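Local structure of ribose-phosphate pyrophosphokinase (Mycobacterium smegmatis, 5MP7) at residues Lys224-Thr235 with Asp253-Ser264; Ala272-Asn283 with Phe293-Ala302. The protein probably makes phosphoribosyl pyrophosphate, moving the pyrophosphoryl group of ATP to the 1-hydroxyl of ribose 5-phosphate with the help of magnesium. One frame throughout, in Å; residues are numbered along the deposited sequence.

Overall arrangement
Both contacts pair neighbouring parallel strands of the same mixed sheet, and strand 253-258 of contact 1 lies directly beside strand 278-282 of contact 2. Their centres are 8 Å apart. The seam is bonded where Ile280 N meets Ile256 O at 2.8 Å and Thr282 OG1 meets Thr259 O at 2.7 Å. Past corners at Asp231 and Thr259, contact 1 continues into a small parallel sheet, 232-233 with 260-261, and holds Asp230, Asp234 and Thr235 of the predicted ribose 5-phosphate site. Contact 2 lies further along the main sheet, at its edge within the chain, the side chain of Val281 about 9 Å from that of Asp230.

Contact 1 of 2, residues Lys224-Thr235 with Asp253-Ser264; sequences KTCILTDDMIDT and DVIIAATHGVLS. With ACT (acetate ion), chain D.
Ile233 O is gripped by two successive amides of the loop after strand 260-261. Leu263 N reaches Ile233 O at 3.0 Å in a nearly straight bond (177°), tilted from the carbonyl plane, while Val262 N meets the same Ile233 O at 3.1 Å in a more bent hydrogen bond (139°). One residue on, Ser264 OG donates to Asp234 OD1 at 2.6 Å, nearly in line with the C-O bond. Asp234 holds CG anti to its backbone N (chi1 -172°), which brings OD1 across to Ser264 and against Val262 CG1, 3.3 Å away; OD2 has a long, weak ion pair with Arg104. Ser264 N also donates to Asp234 O, so backbone and side chain together tie down this turn.

Earlier in the chain, strands 225-230 and 253-258 run parallel, with amides of Cys226, Leu228 and Asp230 alternating as donors with those of Ile255 and Ala257. Ile227 and Ile255 lie side by side, CD1 to CD1 at 4.0 Å, against Ile163 and Tyr167 of helix 156-167, respectively. Over the other face Ile233 reaches back: its CG1 touches Ala258 CB (3.8 Å) and its CD1 meets Ile256 CG2, with Ile239 of helix 237-248 against both isoleucines. The chain turns a corner at Asp231, whose O takes His260 N across the bend while its OD2 bonds His138, a predicted magnesium ligand.

An acetate, probably from the crystallisation liquor, sits at the far end, its OXT taking both Thr235 N and Thr235 OG1, the latter at 2.7 Å. DDMIDT belongs to the PRPP-binding motif characteristic of type I phosphoribosyltransferase folds, and the acetate's position is consistent with an anion-binding pocket made by the predicted ribose 5-phosphate loop that follows strand 232-233.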
loop_
_atom_site.group_PDB
_atom_site.type_symbol
_atom_site.label_atom_id
_atom_site.label_comp_id
_atom_site.label_asym_id
_atom_site.label_seq_id
_atom_site.Cartn_x
_atom_site.Cartn_y
_atom_site.Cartn_z
ATOM N N LYS A 224 8.895 2.960 -82.684
ATOM C CA LYS A 224 10.098 3.744 -82.370
ATOM C C LYS A 224 10.616 3.418 -80.991
ATOM O O LYS A 224 9.860 2.944 -80.137
ATOM C CB LYS A 224 9.794 5.240 -82.436
ATOM C CG LYS A 224 9.183 5.720 -83.750
ATOM C CD LYS A 224 10.205 6.409 -84.590
ATOM C CE LYS A 224 9.650 7.057 -85.813
ATOM N NZ LYS A 224 10.595 8.091 -86.301
ATOM N N THR A 225 11.899 3.689 -80.784
ATOM C CA THR A 225 12.532 3.587 -79.462
ATOM C C THR A 225 12.334 4.894 -78.732
ATOM O O THR A 225 12.936 5.897 -79.091
ATOM C CB THR A 225 14.025 3.279 -79.615
ATOM O OG1 THR A 225 14.158 2.032 -80.307
ATOM C CG2 THR A 225 14.713 3.158 -78.265
ATOM N N CYS A 226 11.492 4.890 -77.707
ATOM C CA CYS A 226 11.160 6.100 -76.950
ATOM C C CYS A 226 12.141 6.394 -75.821
ATOM O O CYS A 226 12.366 5.544 -75.002
ATOM C CB CYS A 226 9.791 5.959 -76.336
ATOM S SG CYS A 226 8.543 5.851 -77.616
ATOM N N ILE A 227 12.661 7.622 -75.776
ATOM C CA ILE A 227 13.442 8.121 -74.675
ATOM C C ILE A 227 12.517 8.995 -73.824
ATOM O O ILE A 227 12.246 10.139 -74.179
ATOM C CB ILE A 227 14.617 8.996 -75.153
ATOM C CG1 ILE A 227 15.346 8.392 -76.359
ATOM C CG2 ILE A 227 15.592 9.238 -74.023
ATOM C CD1 ILE A 227 15.974 7.036 -76.148
ATOM N N LEU A 228 12.036 8.446 -72.714
ATOM C CA LEU A 228 11.176 9.153 -71.783
ATOM C C LEU A 228 12.044 9.921 -70.819
ATOM O O LEU A 228 12.794 9.338 -70.040
ATOM C CB LEU A 228 10.373 8.156 -70.993
ATOM C CG LEU A 228 9.045 8.446 -70.343
ATOM C CD1 LEU A 228 8.222 9.435 -71.124
ATOM C CD2 LEU A 228 8.321 7.122 -70.176
ATOM N N THR A 229 11.973 11.242 -70.857
ATOM C CA THR A 229 12.904 12.065 -70.089
ATOM C C THR A 229 12.167 12.875 -69.013
ATOM O O THR A 229 11.166 13.503 -69.281
ATOM C CB THR A 229 13.787 12.936 -71.020
ATOM O OG1 THR A 229 14.769 13.611 -70.241
ATOM C CG2 THR A 229 12.982 13.945 -71.774
ATOM N N ASP A 230 12.680 12.841 -67.793
ATOM C CA ASP A 230 12.146 13.652 -66.714
ATOM C C ASP A 230 13.275 14.201 -65.839
ATOM O O ASP A 230 14.393 13.736 -65.887
ATOM C CB ASP A 230 11.140 12.841 -65.877
ATOM C CG ASP A 230 9.927 13.699 -65.391
ATOM O OD1 ASP A 230 9.933 14.928 -65.593
ATOM O OD2 ASP A 230 8.932 13.143 -64.839
ATOM N N ASP A 231 12.996 15.243 -65.082
ATOM C CA ASP A 231 13.936 15.765 -64.100
ATOM C C ASP A 231 14.199 14.808 -62.959
ATOM O O ASP A 231 15.361 14.614 -62.566
ATOM C CB ASP A 231 13.486 17.151 -63.600
ATOM C CG ASP A 231 12.124 17.131 -62.882
ATOM O OD1 ASP A 231 11.301 16.216 -63.140
ATOM O OD2 ASP A 231 11.847 18.058 -62.085
ATOM N N MET A 232 13.149 14.175 -62.456
ATOM C CA MET A 232 13.270 13.257 -61.338
ATOM C C MET A 232 12.261 12.139 -61.445
ATOM O O MET A 232 11.258 12.280 -62.119
ATOM C CB MET A 232 13.062 14.005 -60.027
ATOM C CG MET A 232 11.629 14.406 -59.758
ATOM S SD MET A 232 11.412 15.083 -58.117
ATOM C CE MET A 232 12.216 16.697 -58.283
ATOM N N ILE A 233 12.519 11.053 -60.740
ATOM C CA ILE A 233 11.530 10.013 -60.558
ATOM C C ILE A 233 11.298 9.902 -59.078
ATOM O O ILE A 233 12.239 9.594 -58.343
ATOM C CB ILE A 233 12.052 8.669 -61.068
ATOM C CG1 ILE A 233 12.443 8.770 -62.542
ATOM C CG2 ILE A 233 10.994 7.595 -60.893
ATOM C CD1 ILE A 233 13.385 7.677 -62.990
ATOM N N ASP A 234 10.065 10.142 -58.632
ATOM C CA ASP A 234 9.738 10.016 -57.227
ATOM C C ASP A 234 9.047 8.691 -56.860
ATOM O O ASP A 234 9.711 7.789 -56.371
ATOM C CB ASP A 234 8.963 11.238 -56.727
ATOM C CG ASP A 234 8.775 11.217 -55.243
ATOM O OD1 ASP A 234 9.492 10.494 -54.541
ATOM O OD2 ASP A 234 7.915 11.945 -54.765
ATOM N N THR A 235 7.726 8.582 -57.030
ATOM C CA THR A 235 6.989 7.321 -56.726
ATOM C C THR A 235 6.895 6.430 -57.960
ATOM O O THR A 235 6.602 5.237 -57.837
ATOM C CB THR A 235 5.558 7.593 -56.243
ATOM O OG1 THR A 235 4.866 8.391 -57.233
ATOM C CG2 THR A 235 5.597 8.351 -54.933
ATOM N N ASP A 253 10.276 0.102 -78.004
ATOM C CA ASP A 253 11.127 0.128 -76.812
ATOM C C ASP A 253 10.862 1.415 -76.041
ATOM O O ASP A 253 10.523 2.437 -76.661
ATOM C CB ASP A 253 12.596 0.160 -77.268
ATOM C CG ASP A 253 13.369 -1.106 -76.939
ATOM O OD1 ASP A 253 12.898 -1.930 -76.128
ATOM O OD2 ASP A 253 14.492 -1.271 -77.477
ATOM N N VAL A 254 11.047 1.381 -74.723
ATOM C CA VAL A 254 11.067 2.593 -73.911
ATOM C C VAL A 254 12.287 2.665 -72.992
ATOM O O VAL A 254 12.517 1.756 -72.222
ATOM C CB VAL A 254 9.817 2.753 -73.030
ATOM C CG1 VAL A 254 9.890 4.083 -72.279
ATOM C CG2 VAL A 254 8.568 2.743 -73.886
ATOM N N ILE A 255 13.009 3.785 -73.047
ATOM C CA ILE A 255 14.100 4.069 -72.166
ATOM C C ILE A 255 13.744 5.269 -71.286
ATOM O O ILE A 255 13.349 6.309 -71.791
ATOM C CB ILE A 255 15.347 4.352 -72.963
ATOM C CG1 ILE A 255 15.758 3.076 -73.673
ATOM C CG2 ILE A 255 16.486 4.814 -72.056
ATOM C CD1 ILE A 255 16.677 3.338 -74.842
ATOM N N ILE A 256 13.942 5.113 -69.971
ATOM C CA ILE A 256 13.713 6.163 -68.991
ATOM C C ILE A 256 15.033 6.791 -68.551
ATOM O O ILE A 256 15.956 6.105 -68.207
ATOM C CB ILE A 256 12.996 5.638 -67.766
ATOM C CG1 ILE A 256 11.676 5.028 -68.210
ATOM C CG2 ILE A 256 12.724 6.785 -66.802
ATOM C CD1 ILE A 256 10.843 4.441 -67.094
ATOM N N ALA A 257 15.114 8.115 -68.630
ATOM C CA ALA A 257 16.292 8.854 -68.219
ATOM C C ALA A 257 15.887 10.055 -67.351
ATOM O O ALA A 257 15.017 10.812 -67.709
ATOM C CB ALA A 257 17.068 9.303 -69.414
ATOM N N ALA A 258 16.491 10.178 -66.189
ATOM C CA ALA A 258 16.221 11.270 -65.270
ATOM C C ALA A 258 17.462 11.586 -64.476
ATOM O O ALA A 258 18.277 10.709 -64.240
ATOM C CB ALA A 258 15.102 10.904 -64.315
ATOM N N THR A 259 17.622 12.834 -64.063
ATOM C CA THR A 259 18.764 13.182 -63.257
ATOM C C THR A 259 18.648 12.655 -61.849
ATOM O O THR A 259 19.597 12.056 -61.347
ATOM C CB THR A 259 18.942 14.680 -63.222
ATOM O OG1 THR A 259 19.139 15.120 -64.562
ATOM C CG2 THR A 259 20.145 15.068 -62.444
ATOM N N HIS A 260 17.528 12.891 -61.196
ATOM C CA HIS A 260 17.426 12.583 -59.786
ATOM C C HIS A 260 16.589 11.356 -59.524
ATOM O O HIS A 260 15.422 11.325 -59.888
ATOM C CB HIS A 260 16.788 13.756 -59.043
ATOM C CG HIS A 260 17.453 15.059 -59.310
ATOM N ND1 HIS A 260 18.706 15.357 -58.822
ATOM C CD2 HIS A 260 17.039 16.144 -60.005
ATOM C CE1 HIS A 260 19.043 16.575 -59.214
ATOM N NE2 HIS A 260 18.048 17.071 -59.937
ATOM N N GLY A 261 17.184 10.364 -58.877
ATOM C CA GLY A 261 16.496 9.168 -58.504
ATOM C C GLY A 261 16.127 9.339 -57.061
ATOM O O GLY A 261 16.936 9.079 -56.204
ATOM N N VAL A 262 14.900 9.767 -56.801
ATOM C CA VAL A 262 14.381 9.871 -55.441
ATOM C C VAL A 262 13.896 8.489 -55.091
ATOM O O VAL A 262 14.146 7.994 -54.008
ATOM C CB VAL A 262 13.229 10.876 -55.346
ATOM C CG1 VAL A 262 12.715 10.991 -53.925
ATOM C CG2 VAL A 262 13.652 12.251 -55.885
ATOM N N LEU A 263 13.176 7.878 -56.035
ATOM C CA LEU A 263 12.794 6.450 -55.990
ATOM C C LEU A 263 12.166 5.996 -54.679
ATOM O O LEU A 263 12.547 4.996 -54.103
ATOM C CB LEU A 263 13.987 5.581 -56.344
ATOM C CG LEU A 263 14.515 5.803 -57.767
ATOM C CD1 LEU A 263 15.841 5.084 -57.933
ATOM C CD2 LEU A 263 13.541 5.307 -58.825
ATOM N N SER A 264 11.187 6.748 -54.214
ATOM C CA SER A 264 10.483 6.422 -52.991
ATOM C C SER A 264 9.522 5.272 -53.199
ATOM O O SER A 264 9.099 5.023 -54.320
ATOM C CB SER A 264 9.652 7.633 -52.557
ATOM O OG SER A 264 10.334 8.856 -52.709
HETATM C C ACT D . 5.812 10.650 -59.627
HETATM O O ACT D . 6.575 10.052 -60.460
HETATM O OXT ACT D . 5.933 10.547 -58.386
HETATM C CH3 ACT D . 4.679 11.538 -60.063
#

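Contact 2 of 2, residues Ala272-Asn283 with Phe293-Ala302; sequences AECGAREVIVTN and FPQLTVLSIA
Backbone bonds set the pairing of Val279 and Val281 with the strand beside them. Val279 N donates to Gln295 O from well above the carbonyl plane, and Thr297 N returns a bond to Val279 O; Val281 N then meets Thr297 O, and Leu299 N meets Val281 O at 2.9 Å. Beyond the strand, Asn283 N makes a weak bond to Leu299 O.

Two polar side chains reach over. Glu278, its chain extended, accepts Thr297 OG1 at 2.8 Å on the anti lone pair of OE2, the one turned away from OE1. That carboxylate is also held by Tyr162 at OE2 and Tyr167 at OE1, both from helix 156-167, so three hydroxyls fix its rotation. Asn283 swings its CG in between the backbone N and carbonyl carbon (chi1 70°), and OD1 takes Ile301 N at 2.8 Å in a straight bond (170°), just where helix 302-314 begins. There Ser300 OG accepts from Ala302 N at 3.2 Å as a capping bond and is also bonded to Gln26, which holds Asn283 ND2 too.

The apolar contacts lie on both faces. Val279 CG2 comes to the edge of the Phe293 ring, 3.9 Å from CE2, while Leu296 CB covers one face of that ring over its centre. Leu296 CD1 touches both Val279 CG1 and Val281 CG2, the latter also meeting Val298 CG2. On the face of Ile280, Thr297 and Leu299, Ile280 CG2 touches Leu299 CD1 at 3.9 Å. At the helical end, Ala272 CB packs on Phe293 CD2.

The pairing adds strand 296-299 as the last parallel strand at one edge of the C-terminal phosphoribosyltransferase-like alpha/beta domain, within this chain, and leads through the capped turn at Ser300 into helix 302-314.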
loop_
_atom_site.group_PDB
_atom_site.type_symbol
_atom_site.label_atom_id
_atom_site.label_comp_id
_atom_site.label_asym_id
_atom_site.label_seq_id
_atom_site.Cartn_x
_atom_site.Cartn_y
_atom_site.Cartn_z
ATOM N N ALA A 272 10.625 -1.701 -62.383
ATOM C CA ALA A 272 11.103 -3.030 -62.783
ATOM C C ALA A 272 10.023 -3.866 -63.509
ATOM O O ALA A 272 10.349 -4.605 -64.422
ATOM C CB ALA A 272 11.621 -3.792 -61.568
ATOM N N GLU A 273 8.755 -3.703 -63.112
ATOM C CA GLU A 273 7.609 -4.433 -63.666
ATOM C C GLU A 273 6.979 -3.755 -64.858
ATOM O O GLU A 273 6.238 -4.390 -65.604
ATOM C CB GLU A 273 6.510 -4.618 -62.642
ATOM C CG GLU A 273 6.854 -5.669 -61.594
ATOM C CD GLU A 273 5.837 -5.733 -60.463
ATOM O OE1 GLU A 273 4.791 -5.046 -60.525
ATOM O OE2 GLU A 273 6.120 -6.444 -59.464
ATOM N N CYS A 274 7.251 -2.476 -65.065
ATOM C CA CYS A 274 6.774 -1.823 -66.280
ATOM C C CYS A 274 7.709 -2.269 -67.431
ATOM O O CYS A 274 8.785 -2.846 -67.236
ATOM C CB CYS A 274 6.728 -0.292 -66.128
ATOM S SG CYS A 274 8.302 0.570 -66.413
ATOM N N GLY A 275 7.316 -2.002 -68.649
ATOM C CA GLY A 275 8.079 -2.574 -69.748
ATOM C C GLY A 275 9.487 -2.050 -69.999
ATOM O O GLY A 275 10.135 -2.522 -70.920
ATOM N N ALA A 276 9.942 -1.036 -69.269
ATOM C CA ALA A 276 11.095 -0.280 -69.744
ATOM C C ALA A 276 12.348 -1.121 -69.799
ATOM O O ALA A 276 12.639 -1.868 -68.898
ATOM C CB ALA A 276 11.316 0.934 -68.889
ATOM N N ARG A 277 13.079 -0.966 -70.878
ATOM C CA ARG A 277 14.301 -1.687 -71.111
ATOM C C ARG A 277 15.419 -1.180 -70.209
ATOM O O ARG A 277 16.268 -1.940 -69.791
ATOM C CB ARG A 277 14.714 -1.506 -72.567
ATOM C CG ARG A 277 15.637 -2.575 -73.051
ATOM C CD ARG A 277 16.424 -2.188 -74.291
ATOM N NE ARG A 277 17.842 -2.479 -74.003
ATOM C CZ ARG A 277 18.798 -2.773 -74.880
ATOM N NH1 ARG A 277 18.549 -2.960 -76.182
ATOM N NH2 ARG A 277 20.038 -2.940 -74.425
ATOM N N GLU A 278 15.468 0.130 -69.990
ATOM C CA GLU A 278 16.509 0.728 -69.167
ATOM C C GLU A 278 15.986 1.955 -68.409
ATOM O O GLU A 278 15.111 2.657 -68.909
ATOM C CB GLU A 278 17.713 1.100 -70.014
ATOM C CG GLU A 278 18.960 1.211 -69.169
ATOM C CD GLU A 278 20.250 1.395 -69.949
ATOM O OE1 GLU A 278 20.249 1.328 -71.213
ATOM O OE2 GLU A 278 21.302 1.546 -69.279
ATOM N N VAL A 279 16.493 2.166 -67.193
ATOM C CA VAL A 279 16.212 3.352 -66.412
ATOM C C VAL A 279 17.562 3.942 -66.018
ATOM O O VAL A 279 18.348 3.273 -65.411
ATOM C CB VAL A 279 15.408 3.034 -65.183
ATOM C CG1 VAL A 279 15.095 4.315 -64.436
ATOM C CG2 VAL A 279 14.121 2.343 -65.534
ATOM N N ILE A 280 17.858 5.156 -66.444
ATOM C CA ILE A 280 19.151 5.768 -66.249
ATOM C C ILE A 280 18.994 6.977 -65.348
ATOM O O ILE A 280 18.166 7.851 -65.614
ATOM C CB ILE A 280 19.717 6.233 -67.566
ATOM C CG1 ILE A 280 19.693 5.089 -68.553
ATOM C CG2 ILE A 280 21.163 6.691 -67.402
ATOM C CD1 ILE A 280 19.791 5.516 -69.993
ATOM N N VAL A 281 19.754 6.992 -64.255
ATOM C CA VAL A 281 19.766 8.080 -63.280
ATOM C C VAL A 281 21.185 8.421 -62.885
ATOM O O VAL A 281 22.107 7.708 -63.247
ATOM C CB VAL A 281 18.984 7.782 -61.988
ATOM C CG1 VAL A 281 17.541 7.513 -62.285
ATOM C CG2 VAL A 281 19.574 6.619 -61.257
ATOM N N THR A 282 21.365 9.570 -62.246
ATOM C CA THR A 282 22.658 9.955 -61.689
ATOM C C THR A 282 22.605 9.690 -60.226
ATOM O O THR A 282 21.552 9.373 -59.672
ATOM C CB THR A 282 23.031 11.448 -61.906
ATOM O OG1 THR A 282 22.224 12.285 -61.041
ATOM C CG2 THR A 282 22.828 11.832 -63.338
ATOM N N ASN A 283 23.727 9.902 -59.573
ATOM C CA ASN A 283 23.787 9.700 -58.123
ATOM C C ASN A 283 23.734 11.002 -57.305
ATOM O O ASN A 283 24.489 11.162 -56.348
ATOM C CB ASN A 283 25.013 8.829 -57.761
ATOM C CG ASN A 283 26.318 9.549 -57.960
ATOM O OD1 ASN A 283 26.441 10.429 -58.808
ATOM N ND2 ASN A 283 27.295 9.176 -57.197
ATOM N N PHE A 293 17.474 -2.218 -58.981
ATOM C CA PHE A 293 16.795 -3.213 -59.803
ATOM C C PHE A 293 17.576 -3.392 -61.106
ATOM O O PHE A 293 18.486 -2.608 -61.402
ATOM C CB PHE A 293 15.299 -2.890 -60.037
ATOM C CG PHE A 293 15.020 -1.554 -60.675
ATOM C CD1 PHE A 293 15.039 -0.395 -59.911
ATOM C CD2 PHE A 293 14.673 -1.455 -62.006
ATOM C CE1 PHE A 293 14.777 0.847 -60.473
ATOM C CE2 PHE A 293 14.379 -0.225 -62.576
ATOM C CZ PHE A 293 14.433 0.926 -61.810
ATOM N N PRO A 294 17.279 -4.460 -61.852
ATOM C CA PRO A 294 18.209 -4.827 -62.932
ATOM C C PRO A 294 18.328 -3.821 -64.097
ATOM O O PRO A 294 19.431 -3.599 -64.608
ATOM C CB PRO A 294 17.641 -6.164 -63.412
ATOM C CG PRO A 294 17.009 -6.739 -62.184
ATOM C CD PRO A 294 16.327 -5.561 -61.573
ATOM N N GLN A 295 17.218 -3.189 -64.468
ATOM C CA GLN A 295 17.213 -2.205 -65.549
ATOM C C GLN A 295 17.867 -0.871 -65.172
ATOM O O GLN A 295 18.139 -0.071 -66.054
ATOM C CB GLN A 295 15.793 -1.905 -65.989
ATOM C CG GLN A 295 15.065 -3.091 -66.596
ATOM C CD GLN A 295 14.414 -3.980 -65.533
ATOM O OE1 GLN A 295 14.928 -4.139 -64.432
ATOM N NE2 GLN A 295 13.264 -4.554 -65.853
ATOM N N LEU A 296 18.118 -0.648 -63.883
ATOM C CA LEU A 296 18.697 0.574 -63.377
ATOM C C LEU A 296 20.187 0.746 -63.629
ATOM O O LEU A 296 20.980 -0.091 -63.295
ATOM C CB LEU A 296 18.444 0.682 -61.869
ATOM C CG LEU A 296 18.765 2.063 -61.323
ATOM C CD1 LEU A 296 17.845 3.136 -61.883
ATOM C CD2 LEU A 296 18.648 2.026 -59.807
ATOM N N THR A 297 20.544 1.873 -64.194
ATOM C CA THR A 297 21.927 2.265 -64.420
ATOM C C THR A 297 22.172 3.593 -63.741
ATOM O O THR A 297 21.362 4.492 -63.860
ATOM C CB THR A 297 22.171 2.459 -65.903
ATOM O OG1 THR A 297 21.907 1.206 -66.560
ATOM C CG2 THR A 297 23.592 2.927 -66.175
ATOM N N VAL A 298 23.258 3.695 -62.983
ATOM C CA VAL A 298 23.578 4.908 -62.241
ATOM C C VAL A 298 24.856 5.481 -62.748
ATOM O O VAL A 298 25.872 4.796 -62.758
ATOM C CB VAL A 298 23.697 4.643 -60.731
ATOM C CG1 VAL A 298 23.976 5.922 -59.984
ATOM C CG2 VAL A 298 22.384 4.052 -60.223
ATOM N N LEU A 299 24.810 6.732 -63.181
ATOM C CA LEU A 299 26.031 7.407 -63.651
ATOM C C LEU A 299 26.467 8.370 -62.588
ATOM O O LEU A 299 25.629 8.895 -61.859
ATOM C CB LEU A 299 25.789 8.140 -64.944
ATOM C CG LEU A 299 25.166 7.297 -66.061
ATOM C CD1 LEU A 299 24.784 8.223 -67.205
ATOM C CD2 LEU A 299 26.103 6.185 -66.567
ATOM N N SER A 300 27.768 8.583 -62.456
ATOM C CA SER A 300 28.263 9.437 -61.414
ATOM C C SER A 300 28.187 10.907 -61.811
ATOM O O SER A 300 28.614 11.256 -62.885
ATOM C CB SER A 300 29.718 9.112 -61.072
ATOM O OG SER A 300 30.083 9.811 -59.870
ATOM N N ILE A 301 27.693 11.738 -60.910
ATOM C CA ILE A 301 27.744 13.185 -61.059
ATOM C C ILE A 301 29.050 13.793 -60.486
ATOM O O ILE A 301 29.252 14.991 -60.574
ATOM C CB ILE A 301 26.494 13.828 -60.393
ATOM C CG1 ILE A 301 26.134 15.119 -61.097
ATOM C CG2 ILE A 301 26.644 14.052 -58.889
ATOM C CD1 ILE A 301 25.293 14.869 -62.331
ATOM N N ALA A 302 29.914 12.980 -59.895
ATOM C CA ALA A 302 31.069 13.482 -59.207
ATOM C C ALA A 302 32.021 14.272 -60.075
ATOM O O ALA A 302 32.512 15.317 -59.622
ATOM C CB ALA A 302 31.807 12.374 -58.491
#